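Local coordinates for 1,3-alpha-isomaltosidase (Kribbella flavida DSM 17836, PDB 5X3I), which hydrolyses the alpha-1,3-glucosidic linkages of the cyclic tetrasaccharide cyclobis-(1-6)-alpha-nigerosyl inside the cell, yielding isomaltose, at residues V332-W345 with K455-K469. The protein carries 1 engineered substitution. Sequence-based numbering, arbitrary orientation.
Sequences VIEAWSDEQGITIW and KRRYLVEHFDVDGFK. With GOL (glycerol), chain N.
L459 packs both methyls against a neighbouring pair of indoles: CD1 lies 3.6 Å from W336 CH2, and CD2 lies 3.8 Å from W345 NE1. W345 turns its pyrrole edge onto a face of F463 in a T-shaped stack, planes at 68°; H462 CD2 covers the opposite face of F463. Y458 OH donates to a lone pair of T343 O at 2.8 Å, and water 3 links that hydroxyl to W345 N. T343 lays CB over the centre of the R456 guanidinium. R456 NH2 donates to water 2 and, weakly, NH1 to water 1, which donates to G341 O; Q393 accepts from NE. A leucine in place of R456 would probably leave Q393 and both waters without their donor and T343 without its flat support. At the polar edge the extended chain of K469 brings NZ 2.7 Å from E334 OE1 in a salt bridge; N306 bonds E334 OE2. Both residues hold a glycerol, probably from the crystallisation liquor, that also bonds D536, the inferred proton donor. Loop 334-345 thus packs on helix 457-461 before strand 467-470, while E334-K469 marks the C-terminal strand ends of the family 31 TIM barrel, near A471, engineered in place of the inferred nucleophile.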
# COMPACT_ATOMS: atom_id res chain seq x y z
N VAL A 332 -8.10 11.61 12.40
CA VAL A 332 -8.69 10.86 11.32
C VAL A 332 -10.00 10.24 11.80
O VAL A 332 -10.02 9.57 12.82
CB VAL A 332 -7.74 9.74 10.80
CG1 VAL A 332 -8.39 8.99 9.68
CG2 VAL A 332 -6.39 10.32 10.35
N ILE A 333 -11.08 10.45 11.07
CA ILE A 333 -12.33 9.78 11.42
C ILE A 333 -12.67 8.75 10.35
O ILE A 333 -13.08 9.10 9.24
CB ILE A 333 -13.50 10.77 11.56
CG1 ILE A 333 -13.10 11.99 12.40
CG2 ILE A 333 -14.70 10.07 12.17
CD1 ILE A 333 -14.18 13.10 12.44
N GLU A 334 -12.51 7.48 10.69
CA GLU A 334 -12.83 6.43 9.73
C GLU A 334 -14.30 6.11 9.61
O GLU A 334 -14.82 6.09 8.49
CB GLU A 334 -12.07 5.14 10.05
CG GLU A 334 -10.58 5.22 9.79
CD GLU A 334 -9.95 3.85 9.60
OE1 GLU A 334 -8.93 3.74 8.90
OE2 GLU A 334 -10.47 2.89 10.19
N ALA A 335 -15.02 5.89 10.71
CA ALA A 335 -16.43 5.71 10.45
C ALA A 335 -17.16 6.98 10.81
O ALA A 335 -17.73 7.11 11.90
CB ALA A 335 -16.96 4.55 11.28
N TRP A 336 -17.26 7.83 9.80
CA TRP A 336 -18.02 9.06 9.89
C TRP A 336 -19.29 9.03 9.10
O TRP A 336 -20.12 9.91 9.26
CB TRP A 336 -17.17 10.22 9.38
CG TRP A 336 -16.82 10.08 7.92
CD1 TRP A 336 -15.78 9.37 7.39
CD2 TRP A 336 -17.50 10.68 6.82
NE1 TRP A 336 -15.77 9.49 6.02
CE2 TRP A 336 -16.81 10.29 5.64
CE3 TRP A 336 -18.61 11.51 6.69
CZ2 TRP A 336 -17.20 10.70 4.38
CZ3 TRP A 336 -19.00 11.92 5.43
CH2 TRP A 336 -18.30 11.52 4.29
N SER A 337 -19.46 7.99 8.29
CA SER A 337 -20.39 8.11 7.18
C SER A 337 -21.61 7.23 7.35
O SER A 337 -21.70 6.47 8.30
CB SER A 337 -19.69 7.76 5.85
OG SER A 337 -19.57 6.36 5.64
N ASP A 338 -22.52 7.32 6.39
CA ASP A 338 -23.71 6.48 6.35
C ASP A 338 -23.39 5.00 6.14
O ASP A 338 -24.28 4.17 6.15
CB ASP A 338 -24.69 6.96 5.27
CG ASP A 338 -24.08 6.97 3.85
OD1 ASP A 338 -23.04 6.34 3.60
OD2 ASP A 338 -24.67 7.63 2.99
N GLU A 339 -22.12 4.70 5.88
CA GLU A 339 -21.69 3.34 5.58
C GLU A 339 -22.44 2.78 4.37
O GLU A 339 -22.58 1.58 4.23
CB GLU A 339 -21.86 2.40 6.78
CG GLU A 339 -21.05 2.78 8.02
CD GLU A 339 -19.55 2.84 7.74
OE1 GLU A 339 -19.08 2.27 6.74
OE2 GLU A 339 -18.83 3.48 8.54
N GLN A 340 -22.90 3.66 3.49
CA GLN A 340 -23.46 3.18 2.25
C GLN A 340 -22.66 3.78 1.09
O GLN A 340 -21.78 3.12 0.57
CB GLN A 340 -24.96 3.52 2.16
CG GLN A 340 -25.78 2.72 3.19
CD GLN A 340 -27.28 2.81 3.02
OE1 GLN A 340 -27.79 3.33 2.03
NE2 GLN A 340 -28.01 2.31 4.01
N GLY A 341 -22.89 5.02 0.78
CA GLY A 341 -22.09 5.70 -0.18
C GLY A 341 -20.73 6.20 0.28
O GLY A 341 -19.90 6.44 -0.51
N ILE A 342 -20.56 6.36 1.59
CA ILE A 342 -19.34 6.84 2.19
C ILE A 342 -18.98 8.21 1.65
O ILE A 342 -17.84 8.50 1.40
CB ILE A 342 -18.15 5.88 2.03
CG1 ILE A 342 -18.59 4.42 1.93
CG2 ILE A 342 -17.14 6.05 3.14
CD1 ILE A 342 -19.18 3.82 3.17
N THR A 343 -19.98 9.04 1.46
CA THR A 343 -19.80 10.40 1.08
C THR A 343 -20.79 11.30 1.80
O THR A 343 -20.92 12.43 1.49
CB THR A 343 -19.81 10.59 -0.46
OG1 THR A 343 -19.37 11.89 -0.80
CG2 THR A 343 -21.20 10.35 -0.98
N ILE A 344 -21.46 10.75 2.80
CA ILE A 344 -22.46 11.49 3.59
C ILE A 344 -22.35 11.17 5.09
O ILE A 344 -22.14 10.02 5.46
CB ILE A 344 -23.90 11.14 3.09
CG1 ILE A 344 -24.14 11.71 1.69
CG2 ILE A 344 -24.97 11.62 4.06
CD1 ILE A 344 -25.44 11.26 1.07
N TRP A 345 -22.45 12.18 5.96
CA TRP A 345 -22.36 11.94 7.40
C TRP A 345 -23.46 10.96 7.86
O TRP A 345 -24.60 11.07 7.43
CB TRP A 345 -22.49 13.24 8.20
CG TRP A 345 -21.34 14.21 8.08
CD1 TRP A 345 -21.24 15.28 7.24
CD2 TRP A 345 -20.15 14.22 8.88
NE1 TRP A 345 -20.05 15.94 7.45
CE2 TRP A 345 -19.37 15.31 8.45
CE3 TRP A 345 -19.67 13.41 9.91
CZ2 TRP A 345 -18.14 15.61 9.01
CZ3 TRP A 345 -18.45 13.71 10.47
CH2 TRP A 345 -17.69 14.80 10.01
N LYS A 455 -19.17 14.51 -5.34
CA LYS A 455 -20.03 14.10 -4.24
C LYS A 455 -19.43 14.47 -2.88
O LYS A 455 -20.15 14.66 -1.91
CB LYS A 455 -20.30 12.59 -4.32
CG LYS A 455 -20.89 12.16 -5.67
CD LYS A 455 -21.37 10.73 -5.66
CE LYS A 455 -21.92 10.33 -7.05
NZ LYS A 455 -22.98 11.25 -7.52
N ARG A 456 -18.10 14.57 -2.84
CA ARG A 456 -17.38 14.92 -1.63
C ARG A 456 -17.08 16.43 -1.50
O ARG A 456 -16.55 16.88 -0.47
CB ARG A 456 -16.07 14.14 -1.55
CG ARG A 456 -16.19 12.64 -1.27
CD ARG A 456 -16.57 11.81 -2.49
NE ARG A 456 -16.57 10.40 -2.12
CZ ARG A 456 -17.17 9.42 -2.79
NH1 ARG A 456 -17.82 9.65 -3.92
NH2 ARG A 456 -17.09 8.19 -2.31
N ARG A 457 -17.41 17.20 -2.53
CA ARG A 457 -16.98 18.60 -2.59
C ARG A 457 -17.47 19.42 -1.39
O ARG A 457 -16.71 20.20 -0.82
CB ARG A 457 -17.43 19.27 -3.89
CG ARG A 457 -17.02 20.74 -4.01
CD ARG A 457 -17.22 21.29 -5.43
NE ARG A 457 -16.36 20.58 -6.36
CZ ARG A 457 -15.06 20.83 -6.51
NH1 ARG A 457 -14.47 21.79 -5.81
NH2 ARG A 457 -14.35 20.11 -7.38
N TYR A 458 -18.73 19.23 -0.99
CA TYR A 458 -19.27 19.98 0.14
C TYR A 458 -18.52 19.68 1.45
O TYR A 458 -18.51 20.50 2.36
CB TYR A 458 -20.77 19.70 0.32
CG TYR A 458 -21.07 18.38 0.97
CD1 TYR A 458 -21.02 17.19 0.25
CD2 TYR A 458 -21.42 18.31 2.32
CE1 TYR A 458 -21.30 15.98 0.85
CE2 TYR A 458 -21.71 17.09 2.93
CZ TYR A 458 -21.64 15.93 2.18
OH TYR A 458 -21.91 14.72 2.76
N LEU A 459 -17.88 18.52 1.54
CA LEU A 459 -17.12 18.17 2.73
C LEU A 459 -15.91 19.09 2.89
O LEU A 459 -15.58 19.49 4.00
CB LEU A 459 -16.67 16.71 2.72
CG LEU A 459 -17.76 15.64 2.67
CD1 LEU A 459 -17.15 14.30 2.23
CD2 LEU A 459 -18.45 15.49 4.03
N VAL A 460 -15.25 19.40 1.77
CA VAL A 460 -14.13 20.34 1.79
C VAL A 460 -14.57 21.82 1.76
O VAL A 460 -14.00 22.64 2.47
CB VAL A 460 -13.15 20.08 0.63
CG1 VAL A 460 -11.94 20.96 0.78
CG2 VAL A 460 -12.69 18.64 0.62
N GLU A 461 -15.56 22.15 0.95
CA GLU A 461 -15.93 23.55 0.77
C GLU A 461 -16.83 24.11 1.89
O GLU A 461 -16.61 25.22 2.35
CB GLU A 461 -16.58 23.75 -0.61
CG GLU A 461 -15.57 23.52 -1.73
CD GLU A 461 -16.06 23.93 -3.10
OE1 GLU A 461 -17.23 24.35 -3.25
OE2 GLU A 461 -15.27 23.80 -4.06
N HIS A 462 -17.81 23.34 2.33
CA HIS A 462 -18.65 23.75 3.45
C HIS A 462 -18.02 23.35 4.78
O HIS A 462 -17.79 24.20 5.63
CB HIS A 462 -20.07 23.19 3.34
CG HIS A 462 -20.92 23.48 4.54
ND1 HIS A 462 -21.39 24.74 4.83
CD2 HIS A 462 -21.37 22.67 5.53
CE1 HIS A 462 -22.10 24.70 5.95
NE2 HIS A 462 -22.10 23.45 6.39
N PHE A 463 -17.81 22.05 5.00
CA PHE A 463 -17.29 21.60 6.29
C PHE A 463 -15.80 21.86 6.51
O PHE A 463 -15.31 21.68 7.61
CB PHE A 463 -17.60 20.11 6.49
CG PHE A 463 -19.05 19.83 6.70
CD1 PHE A 463 -19.66 20.17 7.90
CD2 PHE A 463 -19.82 19.26 5.70
CE1 PHE A 463 -21.02 19.93 8.10
CE2 PHE A 463 -21.16 19.02 5.89
CZ PHE A 463 -21.77 19.35 7.09
N ASP A 464 -15.08 22.29 5.48
CA ASP A 464 -13.66 22.66 5.59
C ASP A 464 -12.74 21.50 6.05
O ASP A 464 -11.75 21.70 6.75
CB ASP A 464 -13.50 23.86 6.54
CG ASP A 464 -12.16 24.57 6.38
OD1 ASP A 464 -11.60 24.60 5.27
OD2 ASP A 464 -11.67 25.07 7.39
N VAL A 465 -13.10 20.28 5.66
CA VAL A 465 -12.27 19.10 5.91
C VAL A 465 -10.87 19.29 5.30
O VAL A 465 -10.72 19.87 4.23
CB VAL A 465 -12.98 17.83 5.36
CG1 VAL A 465 -12.02 16.65 5.22
CG2 VAL A 465 -14.15 17.49 6.28
N ASP A 466 -9.84 18.87 6.02
CA ASP A 466 -8.47 19.12 5.61
C ASP A 466 -7.77 18.03 4.79
O ASP A 466 -6.67 18.24 4.31
CB ASP A 466 -7.65 19.41 6.85
CG ASP A 466 -8.29 20.49 7.69
OD1 ASP A 466 -8.86 20.16 8.72
OD2 ASP A 466 -8.28 21.65 7.26
N GLY A 467 -8.39 16.88 4.66
CA GLY A 467 -7.75 15.79 3.93
C GLY A 467 -8.61 14.55 3.88
O GLY A 467 -9.67 14.52 4.49
N PHE A 468 -8.16 13.54 3.15
CA PHE A 468 -8.92 12.31 3.04
C PHE A 468 -8.01 11.12 3.25
O PHE A 468 -6.90 11.08 2.72
CB PHE A 468 -9.61 12.20 1.68
CG PHE A 468 -10.69 13.21 1.47
CD1 PHE A 468 -10.46 14.36 0.73
CD2 PHE A 468 -11.94 13.02 2.03
CE1 PHE A 468 -11.47 15.29 0.54
CE2 PHE A 468 -12.95 13.94 1.85
CZ PHE A 468 -12.71 15.08 1.10
N LYS A 469 -8.47 10.14 4.00
CA LYS A 469 -7.67 8.96 4.13
C LYS A 469 -8.19 8.09 3.01
O LYS A 469 -9.24 7.45 3.15
CB LYS A 469 -7.87 8.30 5.50
CG LYS A 469 -7.21 6.94 5.68
CD LYS A 469 -7.22 6.48 7.15
CE LYS A 469 -6.37 5.22 7.36
NZ LYS A 469 -6.37 4.71 8.75
C1 GOL N . -7.82 1.24 5.90
O1 GOL N . -8.91 1.86 6.54
C2 GOL N . -7.20 0.17 6.79
O2 GOL N . -5.96 -0.09 6.26
C3 GOL N . -7.23 0.63 8.26
O3 GOL N . -6.34 1.65 8.55
O HOH W 1 -20.10 7.44 -3.34
O HOH W 2 -15.57 6.75 -0.13
O HOH W 3 -23.79 14.78 5.06